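Local coordinates for protein alpha-acetolactate decarboxylase (Bacillus subtilis subsp. subtilis str. 168, PDB 5XNE) that catalyses the decarboxylation of (2S)-2-acetolactate to (R)-acetoin, a step on the route from pyruvate to butanediol, at residues Phe33-Phe38 against Val156-Pro161; Asp42-Gly47 against Arg124-Gln129; Gly171-Phe176 against Gly184-Asp189. All coordinates share one frame; numbering follows the deposited sequence.

From the N terminus the chain first lays down Phe33-Phe38 and, a short turn later, Asp42-Gly47; strands 33-37 and 44-48 pair antiparallel, with Gly36 O 2.8 Å from Leu45 N. Contact 2 closes first, when Arg124-Gln129 comes back to Asp42-Gly47 across 76 residues. Contact 1 closes later, with Val156-Pro161, so the loop of contact 2 sits wholly within that of contact 1. Contact 3 follows in series as a short hairpin closure, Gly171-Phe176 with Gly184-Asp189. Strands 151-160 and 171-178 are neighbours, and Leu45 O meets His175 ND1 at 2.8 Å, which ties both earlier contacts to the zinc-bearing hairpin.

Contact 1. Residues Phe33-Phe38 against Val156-Pro161; sequences FGIGTF and VGFLTP
Phe33 sends its ring across to Phe158, and tracing it outward from CB shows how strand 33-37 is packed over strand 151-160. CB leads to CG in the trans position relative to the backbone N (chi1 179°), which points the ring at the Val156-Phe158 part of the crossing strand. CD1 then lies 3.8 Å from Phe158 CZ, while CE1, next round the ring, comes within 3.5 Å of Gly157 O, a carbonyl oxygen near the plane of the Phe33 ring and at its edge. The farther part of the ring is directed at the Val156 side chain, but the modelled spacing there is too short to be reliable. The aromatic pair is an offset edge-to-face stack: the edge of Phe33 addresses a face of Phe158, with centroids 5.5 Å apart and planes at 84°. Ile35 holds the same Phe158 ring from a different direction, its CG1 lying at the ring edge, 3.9 Å from CD2, while Ile35 CG2 rests 3.4 Å from Val156 O. Gly34 CA also comes up to the edge of the Phe158 ring. The strand axes approach to 6.4 Å at 88°, so this is orthogonal packing of strands, and no hydrogen bond crosses between the two segments. Backbone bonds run elsewhere, from Gly34 to Gly47 and from Ile35 to Ser74. Beyond the contact, Ile35 also touches His173 and His175, two zinc ligands. With all six touching residues buried, the chemistry implies a cohesion that is apolar and aromatic, formed close to the metal site.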
loop_
_atom_site.group_PDB
_atom_site.type_symbol
_atom_site.label_atom_id
_atom_site.label_comp_id
_atom_site.label_asym_id
_atom_site.label_seq_id
_atom_site.Cartn_x
_atom_site.Cartn_y
_atom_site.Cartn_z
ATOM N N PHE B 33 -8.778 -16.370 -7.043
ATOM C CA PHE B 33 -7.963 -15.927 -8.164
ATOM C C PHE B 33 -6.684 -15.333 -7.583
ATOM O O PHE B 33 -6.755 -14.594 -6.619
ATOM C CB PHE B 33 -8.745 -14.882 -8.959
ATOM C CG PHE B 33 -8.029 -14.302 -10.145
ATOM C CD1 PHE B 33 -7.051 -13.311 -9.985
ATOM C CD2 PHE B 33 -8.402 -14.671 -11.429
ATOM C CE1 PHE B 33 -6.431 -12.747 -11.076
ATOM C CE2 PHE B 33 -7.796 -14.097 -12.531
ATOM C CZ PHE B 33 -6.819 -13.110 -12.353
ATOM N N GLY B 34 -5.531 -15.664 -8.147
ATOM C CA GLY B 34 -4.314 -14.998 -7.699
ATOM C C GLY B 34 -3.022 -15.544 -8.264
ATOM O O GLY B 34 -3.019 -16.532 -9.015
ATOM N N ILE B 35 -1.925 -14.869 -7.907
ATOM C CA ILE B 35 -0.575 -15.236 -8.356
ATOM C C ILE B 35 0.403 -14.992 -7.217
ATOM O O ILE B 35 0.077 -14.351 -6.223
ATOM C CB ILE B 35 -0.111 -14.429 -9.596
ATOM C CG1 ILE B 35 -0.098 -12.926 -9.302
ATOM C CG2 ILE B 35 -0.988 -14.732 -10.811
ATOM C CD1 ILE B 35 0.596 -12.091 -10.378
ATOM N N GLY B 36 1.608 -15.526 -7.354
ATOM C CA GLY B 36 2.618 -15.287 -6.339
ATOM C C GLY B 36 3.680 -16.354 -6.411
ATOM O O GLY B 36 3.950 -16.934 -7.471
ATOM N N THR B 37 4.317 -16.594 -5.274
ATOM C CA THR B 37 5.322 -17.643 -5.207
ATOM C C THR B 37 5.136 -18.404 -3.899
ATOM O O THR B 37 4.149 -18.222 -3.191
ATOM C CB THR B 37 6.749 -17.063 -5.345
ATOM O OG1 THR B 37 7.705 -18.127 -5.439
ATOM C CG2 THR B 37 7.106 -16.147 -4.163
ATOM N N PHE B 38 6.074 -19.298 -3.615
ATOM C CA PHE B 38 6.001 -20.181 -2.458
ATOM C C PHE B 38 7.234 -19.993 -1.593
ATOM O O PHE B 38 8.206 -19.385 -2.034
ATOM C CB PHE B 38 5.917 -21.643 -2.890
ATOM C CG PHE B 38 4.660 -21.991 -3.630
ATOM C CD1 PHE B 38 4.501 -21.642 -4.964
ATOM C CD2 PHE B 38 3.655 -22.697 -2.997
ATOM C CE1 PHE B 38 3.333 -21.963 -5.635
ATOM C CE2 PHE B 38 2.492 -23.038 -3.677
ATOM C CZ PHE B 38 2.331 -22.666 -4.988
ATOM N N VAL B 156 -3.072 -14.954 -16.343
ATOM C CA VAL B 156 -3.827 -14.402 -15.239
ATOM C C VAL B 156 -2.913 -13.588 -14.321
ATOM O O VAL B 156 -1.771 -13.978 -14.055
ATOM C CB VAL B 156 -4.486 -15.538 -14.491
ATOM C CG1 VAL B 156 -3.507 -16.538 -14.331
ATOM C CG2 VAL B 156 -4.800 -15.184 -13.140
ATOM N N GLY B 157 -3.417 -12.456 -13.846
ATOM C CA GLY B 157 -2.626 -11.647 -12.934
ATOM C C GLY B 157 -3.313 -10.352 -12.608
ATOM O O GLY B 157 -4.541 -10.273 -12.590
ATOM N N PHE B 158 -2.505 -9.330 -12.333
ATOM C CA PHE B 158 -3.026 -8.080 -11.799
ATOM C C PHE B 158 -2.394 -6.879 -12.467
ATOM O O PHE B 158 -1.236 -6.919 -12.889
ATOM C CB PHE B 158 -2.781 -7.992 -10.291
ATOM C CG PHE B 158 -3.492 -9.052 -9.498
ATOM C CD1 PHE B 158 -4.817 -8.881 -9.126
ATOM C CD2 PHE B 158 -2.835 -10.216 -9.126
ATOM C CE1 PHE B 158 -5.483 -9.849 -8.397
ATOM C CE2 PHE B 158 -3.499 -11.197 -8.394
ATOM C CZ PHE B 158 -4.819 -11.006 -8.020
ATOM N N LEU B 159 -3.184 -5.815 -12.567
ATOM C CA LEU B 159 -2.645 -4.487 -12.860
ATOM C C LEU B 159 -2.610 -3.684 -11.570
ATOM O O LEU B 159 -3.609 -3.575 -10.857
ATOM C CB LEU B 159 -3.470 -3.750 -13.916
ATOM C CG LEU B 159 -2.764 -2.450 -14.368
ATOM C CD1 LEU B 159 -1.747 -2.619 -15.529
ATOM C CD2 LEU B 159 -3.760 -1.359 -14.646
ATOM N N THR B 160 -1.447 -3.113 -11.279
ATOM C CA THR B 160 -1.228 -2.401 -10.030
ATOM C C THR B 160 -0.827 -0.954 -10.301
ATOM O O THR B 160 0.047 -0.710 -11.129
ATOM C CB THR B 160 -0.147 -3.109 -9.209
ATOM O OG1 THR B 160 -0.621 -4.418 -8.853
ATOM C CG2 THR B 160 0.193 -2.330 -7.953
ATOM N N PRO B 161 -1.489 0.005 -9.628
ATOM C CA PRO B 161 -1.127 1.421 -9.780
ATOM C C PRO B 161 0.291 1.714 -9.331
ATOM O O PRO B 161 0.816 1.029 -8.440
ATOM C CB PRO B 161 -2.125 2.151 -8.860
ATOM C CG PRO B 161 -3.240 1.217 -8.664
ATOM C CD PRO B 161 -2.632 -0.174 -8.722
#

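Contact 2. Residues Asp42-Gly47 against Arg124-Gln129; sequences DGELIG and RTVELQ
The Arg124 guanidinium and the Glu44 carboxylate lie with their planes only 16° apart, although the two side chains cross at about a right angle. Over one face of the guanidinium sits Val126 CG1, offset toward the rim; at its edge, somewhat tilted from the plane, is Glu44 OE2, 2.8 Å from NE in a salt bridge whose N-H...O angle is 138°. That one oxygen also accepts from the backbone: Val126 N reaches OE2 at 2.9 Å and is nearly straight, 170°. Arg124 NE comes from the syn side and Val126 N from the anti side, on opposite faces of the carboxylate plane, so two donors grip OE2 and limit rotation of the group. A bend at chi2 brings the Glu44 carboxylate to both donors, while CG, anti to the carbonyl carbon, lies 3.7 Å from Thr125 CA. Structurally, the contact joins the start of strand 44-48 to the loop that leaves strand 117-124, beside the metal site: Glu44 touches the zinc ligands His175 and His186, and Arg124 touches His186. Arg124 NH1 bonds to Thr232 O, near the C terminus, and to Gln143 OE1, whereas NH2 has a long, weak ion pair with Glu233. Farther along the loop the grip is lighter. Gly43 N makes a weak hydrogen bond to Val126 O at 3.2 Å. A water bridges Asp42 OD1, at 2.6 Å, to Leu128 N, while the same carboxylate oxygen forms a salt bridge with Arg56. Leu128 passes slantwise over Asp42, its CD1 3.9 Å from Asp42 OD2.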
loop_
_atom_site.group_PDB
_atom_site.type_symbol
_atom_site.label_atom_id
_atom_site.label_comp_id
_atom_site.label_asym_id
_atom_site.label_seq_id
_atom_site.Cartn_x
_atom_site.Cartn_y
_atom_site.Cartn_z
ATOM N N ASP B 42 10.087 -21.860 -4.163
ATOM C CA ASP B 42 9.887 -23.167 -4.777
ATOM C C ASP B 42 8.667 -23.120 -5.694
ATOM O O ASP B 42 7.588 -23.608 -5.348
ATOM C CB ASP B 42 9.738 -24.228 -3.694
ATOM C CG ASP B 42 9.663 -25.637 -4.246
ATOM O OD1 ASP B 42 9.876 -25.830 -5.464
ATOM O OD2 ASP B 42 9.379 -26.547 -3.438
ATOM N N GLY B 43 8.854 -22.503 -6.857
ATOM C CA GLY B 43 7.808 -22.458 -7.862
ATOM C C GLY B 43 6.969 -21.189 -7.903
ATOM O O GLY B 43 7.033 -20.328 -7.021
ATOM N N GLU B 44 6.173 -21.105 -8.963
ATOM C CA GLU B 44 5.256 -20.010 -9.235
ATOM C C GLU B 44 3.826 -20.394 -8.861
ATOM O O GLU B 44 3.364 -21.489 -9.208
ATOM C CB GLU B 44 5.301 -19.652 -10.721
ATOM C CG GLU B 44 6.689 -19.390 -11.257
ATOM C CD GLU B 44 7.172 -17.983 -10.923
ATOM O OE1 GLU B 44 6.340 -17.161 -10.485
ATOM O OE2 GLU B 44 8.374 -17.697 -11.110
ATOM N N LEU B 45 3.119 -19.500 -8.178
ATOM C CA LEU B 45 1.703 -19.708 -7.884
ATOM C C LEU B 45 0.800 -19.101 -8.961
ATOM O O LEU B 45 1.010 -17.964 -9.396
ATOM C CB LEU B 45 1.352 -19.087 -6.530
ATOM C CG LEU B 45 -0.115 -19.101 -6.103
ATOM C CD1 LEU B 45 -0.505 -20.511 -5.728
ATOM C CD2 LEU B 45 -0.330 -18.186 -4.911
ATOM N N ILE B 46 -0.231 -19.838 -9.358
ATOM C CA ILE B 46 -1.268 -19.292 -10.218
ATOM C C ILE B 46 -2.583 -19.966 -9.867
ATOM O O ILE B 46 -2.614 -21.158 -9.577
ATOM C CB ILE B 46 -0.927 -19.496 -11.702
ATOM C CG1 ILE B 46 -1.911 -18.804 -12.620
ATOM C CG2 ILE B 46 -0.866 -20.971 -12.064
ATOM C CD1 ILE B 46 -1.487 -18.955 -14.088
ATOM N N GLY B 47 -3.663 -19.206 -9.851
ATOM C CA GLY B 47 -4.963 -19.811 -9.659
ATOM C C GLY B 47 -6.084 -18.935 -10.156
ATOM O O GLY B 47 -5.968 -17.708 -10.233
ATOM N N ARG B 124 9.251 -17.631 -16.934
ATOM C CA ARG B 124 10.241 -18.176 -16.014
ATOM C C ARG B 124 9.547 -18.914 -14.878
ATOM O O ARG B 124 8.374 -18.669 -14.589
ATOM C CB ARG B 124 11.116 -17.083 -15.412
ATOM C CG ARG B 124 10.332 -16.105 -14.531
ATOM C CD ARG B 124 10.723 -16.230 -13.052
ATOM N NE ARG B 124 9.798 -15.503 -12.187
ATOM C CZ ARG B 124 10.051 -14.268 -11.777
ATOM N NH1 ARG B 124 11.206 -13.704 -12.155
ATOM N NH2 ARG B 124 9.192 -13.612 -10.990
ATOM N N THR B 125 10.275 -19.801 -14.210
ATOM C CA THR B 125 9.805 -20.345 -12.941
ATOM C C THR B 125 10.929 -20.221 -11.932
ATOM O O THR B 125 11.980 -20.838 -12.095
ATOM C CB THR B 125 9.371 -21.817 -13.035
ATOM O OG1 THR B 125 10.472 -22.611 -13.507
ATOM C CG2 THR B 125 8.180 -21.986 -13.972
ATOM N N VAL B 126 10.730 -19.410 -10.901
ATOM C CA VAL B 126 11.722 -19.369 -9.823
ATOM C C VAL B 126 11.834 -20.764 -9.212
ATOM O O VAL B 126 10.856 -21.523 -9.164
ATOM C CB VAL B 126 11.375 -18.343 -8.715
ATOM C CG1 VAL B 126 11.521 -16.906 -9.237
ATOM C CG2 VAL B 126 9.987 -18.604 -8.144
ATOM N N GLU B 127 13.040 -21.103 -8.766
ATOM C CA GLU B 127 13.330 -22.431 -8.233
ATOM C C GLU B 127 13.733 -22.382 -6.773
ATOM O O GLU B 127 14.268 -21.373 -6.302
ATOM C CB GLU B 127 14.465 -23.102 -9.006
ATOM C CG GLU B 127 14.187 -23.401 -10.446
ATOM C CD GLU B 127 15.352 -24.146 -11.090
ATOM O OE1 GLU B 127 16.468 -23.583 -11.131
ATOM O OE2 GLU B 127 15.156 -25.299 -11.525
ATOM N N LEU B 128 13.516 -23.499 -6.092
ATOM C CA LEU B 128 13.813 -23.617 -4.665
ATOM C C LEU B 128 15.234 -23.158 -4.346
ATOM O O LEU B 128 16.204 -23.567 -4.989
ATOM C CB LEU B 128 13.579 -25.067 -4.193
ATOM C CG LEU B 128 13.663 -25.486 -2.708
ATOM C CD1 LEU B 128 13.166 -26.910 -2.512
ATOM C CD2 LEU B 128 15.066 -25.409 -2.134
ATOM N N GLN B 129 15.326 -22.306 -3.330
ATOM C CA GLN B 129 16.573 -21.726 -2.857
ATOM C C GLN B 129 17.023 -22.389 -1.570
ATOM O O GLN B 129 16.198 -22.825 -0.776
ATOM C CB GLN B 129 16.403 -20.220 -2.616
ATOM C CG GLN B 129 15.914 -19.447 -3.836
ATOM C CD GLN B 129 16.989 -19.323 -4.896
ATOM O OE1 GLN B 129 18.084 -18.816 -4.631
ATOM N NE2 GLN B 129 16.688 -19.788 -6.109
HETATM O O HOH W 1 11.626 -25.376 -7.368
#

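Contact 3. Residues Gly171-Phe176 against Gly184-Asp189; sequences GYHLHF and GGHVFD. With ZN (zinc ion), chain D.
His173, His175 and His186 converge on the zinc ion, the first two through NE2, each at 2.2 Å, and the third through ND1 at 2.3 Å. Three waters complete six donors, at 2.2 to 2.3 Å. His186 meets His173 and His175 rim to rim, neither ring of each pair lying over the other's face: the planes of His173 and His186 are 56° apart, and those of His175 and His186 are 69° apart. The nitrogens of His173 and His186 lie close because both bind the metal, not because they share a proton. CG trans to the backbone N in His186 (chi1 170°) swings that ring across to the other two.

One shell out, backbone bonds set the spacing of the ligands. Phe176 and Gly185 form an antiparallel hydrogen-bonded pair, with Phe176 N to Gly185 O at 2.8 Å and the return bond from Gly185 N to Phe176 O at 2.9 Å. His175 and His186 are the adjacent non-hydrogen-bonded pair and send their side chains to the same face. Val187 N then bonds to Leu174 O at 2.9 Å, and a water links Leu174 N to Val187 O. Val187 CG2 packs 3.6 Å from Phe176 CB.

Farther out, the non-coordinating nitrogens are held too: His175 ND1 bonds to Leu45 O, and His186 NE2 to Glu233 O of the C-terminal tail, which fixes the rotation of both rings. The whole is a three-histidine zinc site carried on a beta hairpin, with the His-x-His pair on one strand and the third ligand on its partner.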
loop_
_atom_site.group_PDB
_atom_site.type_symbol
_atom_site.label_atom_id
_atom_site.label_comp_id
_atom_site.label_asym_id
_atom_site.label_seq_id
_atom_site.Cartn_x
_atom_site.Cartn_y
_atom_site.Cartn_z
ATOM N N GLY B 171 2.086 -1.845 -12.662
ATOM C CA GLY B 171 1.777 -2.246 -14.024
ATOM C C GLY B 171 1.237 -3.665 -14.078
ATOM O O GLY B 171 0.588 -4.124 -13.133
ATOM N N TYR B 172 1.481 -4.351 -15.193
ATOM C CA TYR B 172 1.005 -5.719 -15.356
ATOM C C TYR B 172 1.930 -6.710 -14.687
ATOM O O TYR B 172 3.152 -6.660 -14.859
ATOM C CB TYR B 172 0.879 -6.091 -16.838
ATOM C CG TYR B 172 -0.189 -5.337 -17.591
ATOM C CD1 TYR B 172 -1.501 -5.800 -17.626
ATOM C CD2 TYR B 172 0.117 -4.171 -18.287
ATOM C CE1 TYR B 172 -2.481 -5.113 -18.327
ATOM C CE2 TYR B 172 -0.854 -3.475 -18.985
ATOM C CZ TYR B 172 -2.147 -3.953 -19.003
ATOM O OH TYR B 172 -3.109 -3.261 -19.703
ATOM N N HIS B 173 1.339 -7.627 -13.934
ATOM C CA HIS B 173 2.074 -8.748 -13.383
ATOM C C HIS B 173 1.242 -9.993 -13.685
ATOM O O HIS B 173 0.160 -10.163 -13.140
ATOM C CB HIS B 173 2.306 -8.554 -11.879
ATOM C CG HIS B 173 3.081 -9.660 -11.231
ATOM N ND1 HIS B 173 3.302 -9.704 -9.876
ATOM C CD2 HIS B 173 3.688 -10.752 -11.753
ATOM C CE1 HIS B 173 4.023 -10.777 -9.584
ATOM N NE2 HIS B 173 4.259 -11.437 -10.704
ATOM N N LEU B 174 1.747 -10.830 -14.580
ATOM C CA LEU B 174 0.950 -11.911 -15.159
ATOM C C LEU B 174 1.677 -13.244 -15.081
ATOM O O LEU B 174 2.891 -13.311 -15.312
ATOM C CB LEU B 174 0.616 -11.603 -16.630
ATOM C CG LEU B 174 -0.005 -10.236 -16.911
ATOM C CD1 LEU B 174 -0.013 -9.982 -18.417
ATOM C CD2 LEU B 174 -1.402 -10.139 -16.341
ATOM N N HIS B 175 0.922 -14.291 -14.762
ATOM C CA HIS B 175 1.422 -15.660 -14.830
ATOM C C HIS B 175 0.630 -16.431 -15.892
ATOM O O HIS B 175 -0.409 -15.962 -16.340
ATOM C CB HIS B 175 1.323 -16.349 -13.467
ATOM C CG HIS B 175 2.320 -15.857 -12.458
ATOM N ND1 HIS B 175 2.514 -16.472 -11.245
ATOM C CD2 HIS B 175 3.179 -14.804 -12.488
ATOM C CE1 HIS B 175 3.449 -15.829 -10.563
ATOM N NE2 HIS B 175 3.867 -14.812 -11.295
ATOM N N PHE B 176 1.126 -17.603 -16.277
ATOM C CA PHE B 176 0.501 -18.413 -17.321
ATOM C C PHE B 176 0.468 -19.887 -16.926
ATOM O O PHE B 176 1.412 -20.385 -16.321
ATOM C CB PHE B 176 1.271 -18.241 -18.638
ATOM C CG PHE B 176 0.888 -19.235 -19.704
ATOM C CD1 PHE B 176 -0.310 -19.103 -20.392
ATOM C CD2 PHE B 176 1.729 -20.289 -20.017
ATOM C CE1 PHE B 176 -0.663 -20.029 -21.392
ATOM C CE2 PHE B 176 1.383 -21.219 -21.008
ATOM C CZ PHE B 176 0.194 -21.081 -21.689
ATOM N N GLY B 184 4.032 -23.482 -17.576
ATOM C CA GLY B 184 3.777 -22.054 -17.596
ATOM C C GLY B 184 4.761 -21.334 -16.702
ATOM O O GLY B 184 5.960 -21.628 -16.699
ATOM N N GLY B 185 4.258 -20.380 -15.934
ATOM C CA GLY B 185 5.107 -19.654 -15.012
ATOM C C GLY B 185 4.844 -18.168 -15.021
ATOM O O GLY B 185 3.756 -17.719 -15.384
ATOM N N HIS B 186 5.841 -17.411 -14.576
ATOM C CA HIS B 186 5.785 -15.961 -14.566
ATOM C C HIS B 186 6.037 -15.452 -15.983
ATOM O O HIS B 186 7.039 -15.795 -16.587
ATOM C CB HIS B 186 6.826 -15.398 -13.583
ATOM C CG HIS B 186 7.003 -13.912 -13.669
ATOM N ND1 HIS B 186 6.413 -13.039 -12.776
ATOM C CD2 HIS B 186 7.727 -13.151 -14.519
ATOM C CE1 HIS B 186 6.756 -11.802 -13.089
ATOM N NE2 HIS B 186 7.546 -11.839 -14.145
ATOM N N VAL B 187 5.139 -14.626 -16.496
ATOM C CA VAL B 187 5.197 -14.202 -17.894
ATOM C C VAL B 187 6.153 -13.031 -18.135
ATOM O O VAL B 187 6.042 -11.995 -17.479
ATOM C CB VAL B 187 3.786 -13.814 -18.381
ATOM C CG1 VAL B 187 3.835 -13.217 -19.795
ATOM C CG2 VAL B 187 2.885 -15.033 -18.346
ATOM N N PHE B 188 7.076 -13.205 -19.088
ATOM C CA PHE B 188 7.957 -12.133 -19.566
ATOM C C PHE B 188 7.397 -11.452 -20.822
ATOM O O PHE B 188 7.550 -10.244 -21.013
ATOM C CB PHE B 188 9.354 -12.667 -19.913
ATOM C CG PHE B 188 10.227 -12.955 -18.730
ATOM C CD1 PHE B 188 10.141 -12.199 -17.570
ATOM C CD2 PHE B 188 11.154 -13.988 -18.788
ATOM C CE1 PHE B 188 10.967 -12.469 -16.484
ATOM C CE2 PHE B 188 11.977 -14.269 -17.702
ATOM C CZ PHE B 188 11.882 -13.507 -16.549
ATOM N N ASP B 189 6.786 -12.249 -21.696
ATOM C CA ASP B 189 6.343 -11.758 -22.995
ATOM C C ASP B 189 5.310 -12.717 -23.563
ATOM O O ASP B 189 5.230 -13.872 -23.142
ATOM C CB ASP B 189 7.536 -11.607 -23.950
ATOM C CG ASP B 189 7.191 -10.823 -25.209
ATOM O OD1 ASP B 189 6.257 -9.993 -25.172
ATOM O OD2 ASP B 189 7.861 -11.040 -26.239
HETATM ZN ZN ZN D . 5.452 -13.344 -10.706
HETATM O O HOH W 2 4.363 -10.366 -15.784
HETATM O O HOH W 3 7.145 -12.307 -9.511
HETATM O O HOH W 4 5.055 -13.644 -8.528
HETATM O O HOH W 5 7.031 -14.901 -10.112
#